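Local coordinates for probable leucine/isoleucine/valine-binding protein (Rhodopirellula baltica, PDB 4KV7) that probably binds leucine, isoleucine, valine or a related small ligand between two lobes, as in other periplasmic binding proteins of the leucine-binding family, at residues A[291-294]-A[295-299]; A[246-249]-A[250-253]; A[258-261]-A[262-266]. The protein carries 1 engineered substitution. One frame throughout, in Å; residues are numbered along the deposited sequence.

Overall arrangement
The three contacts are local turns of one periplasmic binding protein chain, met in the order 2, 3, 1. Contact 2 ends strand 244-247 of the seven-stranded sheet and leads into helix 253-260; contact 3 lies where that helix stops, so the two bracket one helix, their centres about 13 Å apart and their nearest atoms about 5 Å. Contact 1 spans the end of helix 281-293 at the surface, its centre about 22 Å from that of contact 2 and about 23 Å from that of contact 3. Contact 2 alone is fully buried. There the side chain of F250 comes within about 3 Å of a bound formate or formic acid, probably from the crystallisation liquor, which may mark the ligand pocket.

Contact 1 of 3, residues A[291-294]-A[295-299]; sequences RDYD and PELPL
A type I beta turn from D294 to L297 ends helix 281-293, and D294, the first residue to leave helical geometry, holds the turn with both its backbone O and its carboxylate. The amide N of L297 closes the turn on O of D294 at 3.2 Å, from above the carbonyl plane. The side chain adds an Asx turn on the same residues: N of E296 lies 3.0 Å from OD1 of D294, with an N-H...O angle of 154°, and comes from above the carboxylate plane. D294 reaches this amide because its CG lies anti to its own N (chi1 -177°), which sets the carboxylate on the side of the residues that follow. The other oxygen, OD2 of D294, lies 3.5 Å from CG of L297. The two side chains cross at about a right angle.

CD1 of L297 meets the Y293 ring obliquely, 3.6 Å from CE2 of Y293. Helix 31-50 receives this apolar side: Y293 packs on L42 and A43, L297 touches H39, and the hydroxyl of Y293 is hydrogen-bonded to ND1 of H39. P295, whose nitrogen has no hydrogen to give the helix, sets its ring by the last turn, CD 3.4 Å from O of R291. A water lies 2.8 Å from O of D294 and equally from O of L297, placed to bridge them, though other acceptors compete for its protons.

Contact 2 of 3, residues A[246-249]-A[250-253]; sequences LAVS and FVGA
A tight turn links strand 244-247 of the parallel part of the sheet to helix 253-260, a beta-to-alpha connection of the periplasmic binding protein fold, and its close packing is between A247 and V251. CB of A247 lies 3.8 Å from CG2 of V251. That methyl is anti to the carbonyl carbon of V251 and beside its N, which turns it back towards the strand end. There it also meets O of V248 at 3.4 Å, the same oxygen that accepts the N-H of V251 from above its carbonyl plane, N to O 3.1 Å.

Two links are looser: V248 crosses V251 at about a right angle, CG2 to CG2 4.2 Å, and the bond from N of G252 to O of S249 is weak. At phi 91° and psi 82° a CB on G252, the N-cap residue, would press on the carbonyl O of V251, which calls for glycine. Other parts of the chain pack F250 and S249: the F250 ring leads away among Y68, F116 and Y168, close to the bound formate or formic acid, and OG of S249 is hydrogen-bonded to E141. By the helix start one water bonds weakly to O of S249, its proton contested, and accepts from N of A253 at 3.0 Å.

Contact 3 of 3, residues A[258-261]-A[262-266]; sequences RSLG and DLANG
Two successive backbone bonds carry the chain from the end of helix 253-260 into a short 3-10 turn: N of L263 to O of L260 at 3.1 Å, and N of A264 to O of G261 at 3.0 Å. Both donors stand above the carbonyl planes, and the second bond is the straighter, 163° at the hydrogen against 151°. G261, acceptor of the second bond, leaves the helix with a phi of 57°, a positive value that suits glycine.

L260 is the side chain the turn folds over. Its CB lies 3.8 Å from CB of A264 and 4.1 Å from CB of L263, with the branches of L260 also reaching these two residues. L260 and L263 cross at about a right angle, and CB of L263 also sits 3.4 Å from O of L260, beside the bond that this oxygen accepts. L260 is buried and packs further on I233 and R234 of helix 226-238 and on I267.

Polar bonds join the bend to neighbouring parts: O of L263 to NH1 of R237, and O of G266 to NE2 of Q244. Backbone bonds thus set the reversal as the chain heads for strand 268-271, while the apolar contacts are consistent with L260 joining the bend to helix 226-238.

Contact 1 of 3, residues A[291-294]-A[295-299]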
loop_
_atom_site.group_PDB
_atom_site.type_symbol
_atom_site.label_atom_id
_atom_site.label_comp_id
_atom_site.label_asym_id
_atom_site.label_seq_id
_atom_site.Cartn_x
_atom_site.Cartn_y
_atom_site.Cartn_z
ATOM N N ARG A 291 -11.866 15.102 8.035
ATOM C CA ARG A 291 -13.136 15.762 8.283
ATOM C C ARG A 291 -13.117 17.190 7.733
ATOM O O ARG A 291 -14.092 17.646 7.124
ATOM C CB ARG A 291 -13.455 15.770 9.778
ATOM C CG ARG A 291 -14.873 16.224 10.097
ATOM C CD ARG A 291 -15.172 16.165 11.593
ATOM N NE ARG A 291 -14.293 17.054 12.351
ATOM C CZ ARG A 291 -13.277 16.641 13.106
ATOM N NH1 ARG A 291 -13.011 15.348 13.231
ATOM N NH2 ARG A 291 -12.525 17.523 13.749
ATOM N N ASP A 292 -12.006 17.893 7.942
ATOM C CA ASP A 292 -11.878 19.269 7.468
ATOM C C ASP A 292 -11.653 19.330 5.959
ATOM O O ASP A 292 -12.089 20.273 5.301
ATOM C CB ASP A 292 -10.735 19.990 8.187
ATOM C CG ASP A 292 -11.092 20.398 9.608
ATOM O OD1 ASP A 292 -12.266 20.236 10.013
ATOM O OD2 ASP A 292 -10.188 20.897 10.315
ATOM N N TYR A 293 -10.963 18.332 5.417
ATOM C CA TYR A 293 -10.643 18.283 3.989
ATOM C C TYR A 293 -11.889 17.990 3.156
ATOM O O TYR A 293 -12.194 18.714 2.202
ATOM C CB TYR A 293 -9.531 17.249 3.756
ATOM C CG TYR A 293 -9.303 16.804 2.326
ATOM C CD1 TYR A 293 -8.695 17.644 1.397
ATOM C CD2 TYR A 293 -9.666 15.532 1.915
ATOM C CE1 TYR A 293 -8.474 17.224 0.091
ATOM C CE2 TYR A 293 -9.448 15.104 0.613
ATOM C CZ TYR A 293 -8.854 15.962 -0.287
ATOM O OH TYR A 293 -8.625 15.554 -1.576
ATOM N N ASP A 294 -12.618 16.943 3.526
ATOM C CA ASP A 294 -13.869 16.610 2.850
ATOM C C ASP A 294 -14.638 15.631 3.721
ATOM O O ASP A 294 -14.347 14.439 3.716
ATOM C CB ASP A 294 -13.601 15.987 1.475
ATOM C CG ASP A 294 -14.882 15.680 0.703
ATOM O OD1 ASP A 294 -15.981 15.812 1.275
ATOM O OD2 ASP A 294 -14.780 15.299 -0.484
ATOM N N PRO A 295 -15.638 16.129 4.459
ATOM C CA PRO A 295 -16.365 15.257 5.389
ATOM C C PRO A 295 -17.232 14.201 4.699
ATOM O O PRO A 295 -17.766 13.329 5.378
ATOM C CB PRO A 295 -17.244 16.241 6.163
ATOM C CG PRO A 295 -17.463 17.370 5.207
ATOM C CD PRO A 295 -16.153 17.511 4.481
ATOM N N GLU A 296 -17.378 14.271 3.377
ATOM C CA GLU A 296 -18.169 13.258 2.676
ATOM C C GLU A 296 -17.362 12.006 2.336
ATOM O O GLU A 296 -17.940 10.965 2.021
ATOM C CB GLU A 296 -18.808 13.825 1.404
ATOM C CG GLU A 296 -19.580 15.120 1.613
ATOM C CD GLU A 296 -20.648 15.036 2.701
ATOM O OE1 GLU A 296 -21.302 13.980 2.843
ATOM O OE2 GLU A 296 -20.837 16.046 3.408
ATOM N N LEU A 297 -16.034 12.094 2.398
ATOM C CA LEU A 297 -15.198 10.938 2.069
ATOM C C LEU A 297 -15.183 9.932 3.197
ATOM O O LEU A 297 -14.947 10.294 4.344
ATOM C CB LEU A 297 -13.754 11.348 1.790
ATOM C CG LEU A 297 -13.525 12.271 0.604
ATOM C CD1 LEU A 297 -12.068 12.692 0.563
ATOM C CD2 LEU A 297 -13.935 11.610 -0.709
ATOM N N PRO A 298 -15.392 8.652 2.879
ATOM C CA PRO A 298 -15.260 7.615 3.904
ATOM C C PRO A 298 -13.805 7.442 4.306
ATOM O O PRO A 298 -12.908 7.640 3.482
ATOM C CB PRO A 298 -15.746 6.358 3.186
ATOM C CG PRO A 298 -15.424 6.616 1.749
ATOM C CD PRO A 298 -15.688 8.087 1.553
ATOM N N LEU A 299 -13.575 7.087 5.559
ATOM C CA LEU A 299 -12.227 6.752 6.004
ATOM C C LEU A 299 -11.803 5.420 5.389
ATOM O O LEU A 299 -12.652 4.592 5.055
ATOM C CB LEU A 299 -12.178 6.658 7.524
ATOM C CG LEU A 299 -12.654 7.904 8.271
ATOM C CD1 LEU A 299 -12.507 7.704 9.766
ATOM C CD2 LEU A 299 -11.900 9.143 7.799
HETATM O O HOH W 1 -13.577 12.417 5.525
#

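Contact 2 of 3, residues A[246-249]-A[250-253]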
loop_
_atom_site.group_PDB
_atom_site.type_symbol
_atom_site.label_atom_id
_atom_site.label_comp_id
_atom_site.label_asym_id
_atom_site.label_seq_id
_atom_site.Cartn_x
_atom_site.Cartn_y
_atom_site.Cartn_z
ATOM N N LEU A 246 -7.312 -14.601 2.998
ATOM C CA LEU A 246 -6.492 -13.557 3.613
ATOM C C LEU A 246 -6.021 -12.603 2.533
ATOM O O LEU A 246 -5.383 -13.025 1.569
ATOM C CB LEU A 246 -5.260 -14.135 4.313
ATOM C CG LEU A 246 -5.532 -15.182 5.396
ATOM C CD1 LEU A 246 -5.474 -16.606 4.842
ATOM C CD2 LEU A 246 -4.560 -15.017 6.555
ATOM N N ALA A 247 -6.301 -11.315 2.702
ATOM C CA ALA A 247 -5.962 -10.300 1.710
ATOM C C ALA A 247 -4.759 -9.499 2.179
ATOM O O ALA A 247 -4.719 -9.041 3.328
ATOM C CB ALA A 247 -7.144 -9.376 1.508
ATOM N N VAL A 248 -3.791 -9.294 1.298
ATOM C CA VAL A 248 -2.709 -8.368 1.629
ATOM C C VAL A 248 -3.220 -6.935 1.573
ATOM O O VAL A 248 -4.317 -6.651 1.050
ATOM C CB VAL A 248 -1.454 -8.542 0.742
ATOM C CG1 VAL A 248 -0.882 -9.956 0.888
ATOM C CG2 VAL A 248 -1.741 -8.208 -0.708
ATOM N N SER A 249 -2.405 -6.019 2.077
ATOM C CA SER A 249 -2.761 -4.611 2.183
ATOM C C SER A 249 -3.271 -3.999 0.881
ATOM O O SER A 249 -4.254 -3.243 0.872
ATOM C CB SER A 249 -1.532 -3.840 2.660
ATOM O OG SER A 249 -0.467 -4.047 1.755
ATOM N N PHE A 250 -2.583 -4.306 -0.208
ATOM C CA PHE A 250 -2.808 -3.685 -1.501
ATOM C C PHE A 250 -4.178 -4.025 -2.081
ATOM O O PHE A 250 -4.668 -3.294 -2.931
ATOM C CB PHE A 250 -1.703 -4.139 -2.470
ATOM C CG PHE A 250 -1.671 -3.395 -3.782
ATOM C CD1 PHE A 250 -2.419 -3.822 -4.873
ATOM C CD2 PHE A 250 -0.858 -2.278 -3.932
ATOM C CE1 PHE A 250 -2.377 -3.143 -6.070
ATOM C CE2 PHE A 250 -0.827 -1.586 -5.125
ATOM C CZ PHE A 250 -1.592 -2.021 -6.204
ATOM N N VAL A 251 -4.794 -5.127 -1.648
ATOM C CA VAL A 251 -6.112 -5.496 -2.161
ATOM C C VAL A 251 -7.100 -4.349 -2.006
ATOM O O VAL A 251 -7.901 -4.094 -2.902
ATOM C CB VAL A 251 -6.646 -6.763 -1.453
ATOM C CG1 VAL A 251 -8.086 -7.060 -1.859
ATOM C CG2 VAL A 251 -5.751 -7.951 -1.759
ATOM N N GLY A 252 -7.036 -3.661 -0.872
ATOM C CA GLY A 252 -7.983 -2.608 -0.543
ATOM C C GLY A 252 -9.149 -3.181 0.232
ATOM O O GLY A 252 -10.195 -3.502 -0.343
ATOM N N ALA A 253 -8.957 -3.353 1.537
ATOM C CA ALA A 253 -9.927 -4.064 2.367
ATOM C C ALA A 253 -11.255 -3.335 2.447
ATOM O O ALA A 253 -12.300 -3.964 2.554
ATOM C CB ALA A 253 -9.362 -4.300 3.763
HETATM O O HOH W 2 -6.671 -1.916 2.803
#

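Contact 3 of 3, residues A[258-261]-A[262-266]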
loop_
_atom_site.group_PDB
_atom_site.type_symbol
_atom_site.label_atom_id
_atom_site.label_comp_id
_atom_site.label_asym_id
_atom_site.label_seq_id
_atom_site.Cartn_x
_atom_site.Cartn_y
_atom_site.Cartn_z
ATOM N N ARG A 258 -16.930 -3.417 0.681
ATOM C CA ARG A 258 -18.031 -2.735 0.013
ATOM C C ARG A 258 -18.575 -3.581 -1.135
ATOM O O ARG A 258 -19.786 -3.656 -1.339
ATOM C CB ARG A 258 -17.573 -1.363 -0.494
ATOM C CG ARG A 258 -18.640 -0.484 -1.110
ATOM C CD ARG A 258 -18.015 0.832 -1.579
ATOM N NE ARG A 258 -16.821 1.165 -0.798
ATOM C CZ ARG A 258 -15.610 1.365 -1.315
ATOM N NH1 ARG A 258 -15.416 1.278 -2.626
ATOM N NH2 ARG A 258 -14.591 1.655 -0.519
ATOM N N SER A 259 -17.687 -4.222 -1.883
ATOM C CA SER A 259 -18.105 -5.035 -3.018
ATOM C C SER A 259 -18.800 -6.320 -2.581
ATOM O O SER A 259 -19.797 -6.729 -3.178
ATOM C CB SER A 259 -16.900 -5.372 -3.899
ATOM O OG SER A 259 -17.300 -6.225 -4.963
ATOM N N LEU A 260 -18.271 -6.957 -1.542
ATOM C CA LEU A 260 -18.751 -8.275 -1.139
ATOM C C LEU A 260 -19.897 -8.268 -0.145
ATOM O O LEU A 260 -20.638 -9.249 -0.052
ATOM C CB LEU A 260 -17.609 -9.094 -0.544
ATOM C CG LEU A 260 -16.612 -9.663 -1.544
ATOM C CD1 LEU A 260 -15.453 -10.300 -0.799
ATOM C CD2 LEU A 260 -17.291 -10.673 -2.448
ATOM N N GLY A 261 -20.039 -7.181 0.610
ATOM C CA GLY A 261 -21.036 -7.124 1.665
ATOM C C GLY A 261 -20.853 -8.240 2.680
ATOM O O GLY A 261 -19.745 -8.461 3.171
ATOM N N ASP A 262 -21.934 -8.960 2.973
ATOM C CA ASP A 262 -21.911 -10.064 3.935
ATOM C C ASP A 262 -20.881 -11.145 3.598
ATOM O O ASP A 262 -20.410 -11.862 4.478
ATOM C CB ASP A 262 -23.302 -10.707 4.043
ATOM C CG ASP A 262 -24.349 -9.749 4.574
ATOM O OD1 ASP A 262 -23.989 -8.867 5.380
ATOM O OD2 ASP A 262 -25.530 -9.879 4.185
ATOM N N LEU A 263 -20.531 -11.253 2.321
ATOM C CA LEU A 263 -19.628 -12.300 1.868
ATOM C C LEU A 263 -18.188 -12.021 2.294
ATOM O O LEU A 263 -17.321 -12.890 2.187
ATOM C CB LEU A 263 -19.704 -12.458 0.347
ATOM C CG LEU A 263 -20.894 -13.216 -0.256
ATOM C CD1 LEU A 263 -22.241 -12.608 0.119
ATOM C CD2 LEU A 263 -20.753 -13.299 -1.769
ATOM N N ALA A 264 -17.929 -10.805 2.772
ATOM C CA ALA A 264 -16.603 -10.441 3.268
ATOM C C ALA A 264 -16.429 -10.796 4.740
ATOM O O ALA A 264 -15.316 -10.744 5.261
ATOM C CB ALA A 264 -16.327 -8.958 3.042
ATOM N N ASN A 265 -17.527 -11.142 5.407
ATOM C CA ASN A 265 -17.490 -11.492 6.824
ATOM C C ASN A 265 -16.569 -12.682 7.060
ATOM O O ASN A 265 -16.785 -13.768 6.518
ATOM C CB ASN A 265 -18.903 -11.803 7.329
ATOM C CG ASN A 265 -19.022 -11.728 8.844
ATOM O OD1 ASN A 265 -18.038 -11.853 9.569
ATOM N ND2 ASN A 265 -20.244 -11.529 9.330
ATOM N N GLY A 266 -15.528 -12.468 7.857
ATOM C CA GLY A 266 -14.597 -13.536 8.169
ATOM C C GLY A 266 -13.265 -13.434 7.446
ATOM O O GLY A 266 -12.314 -14.126 7.807
#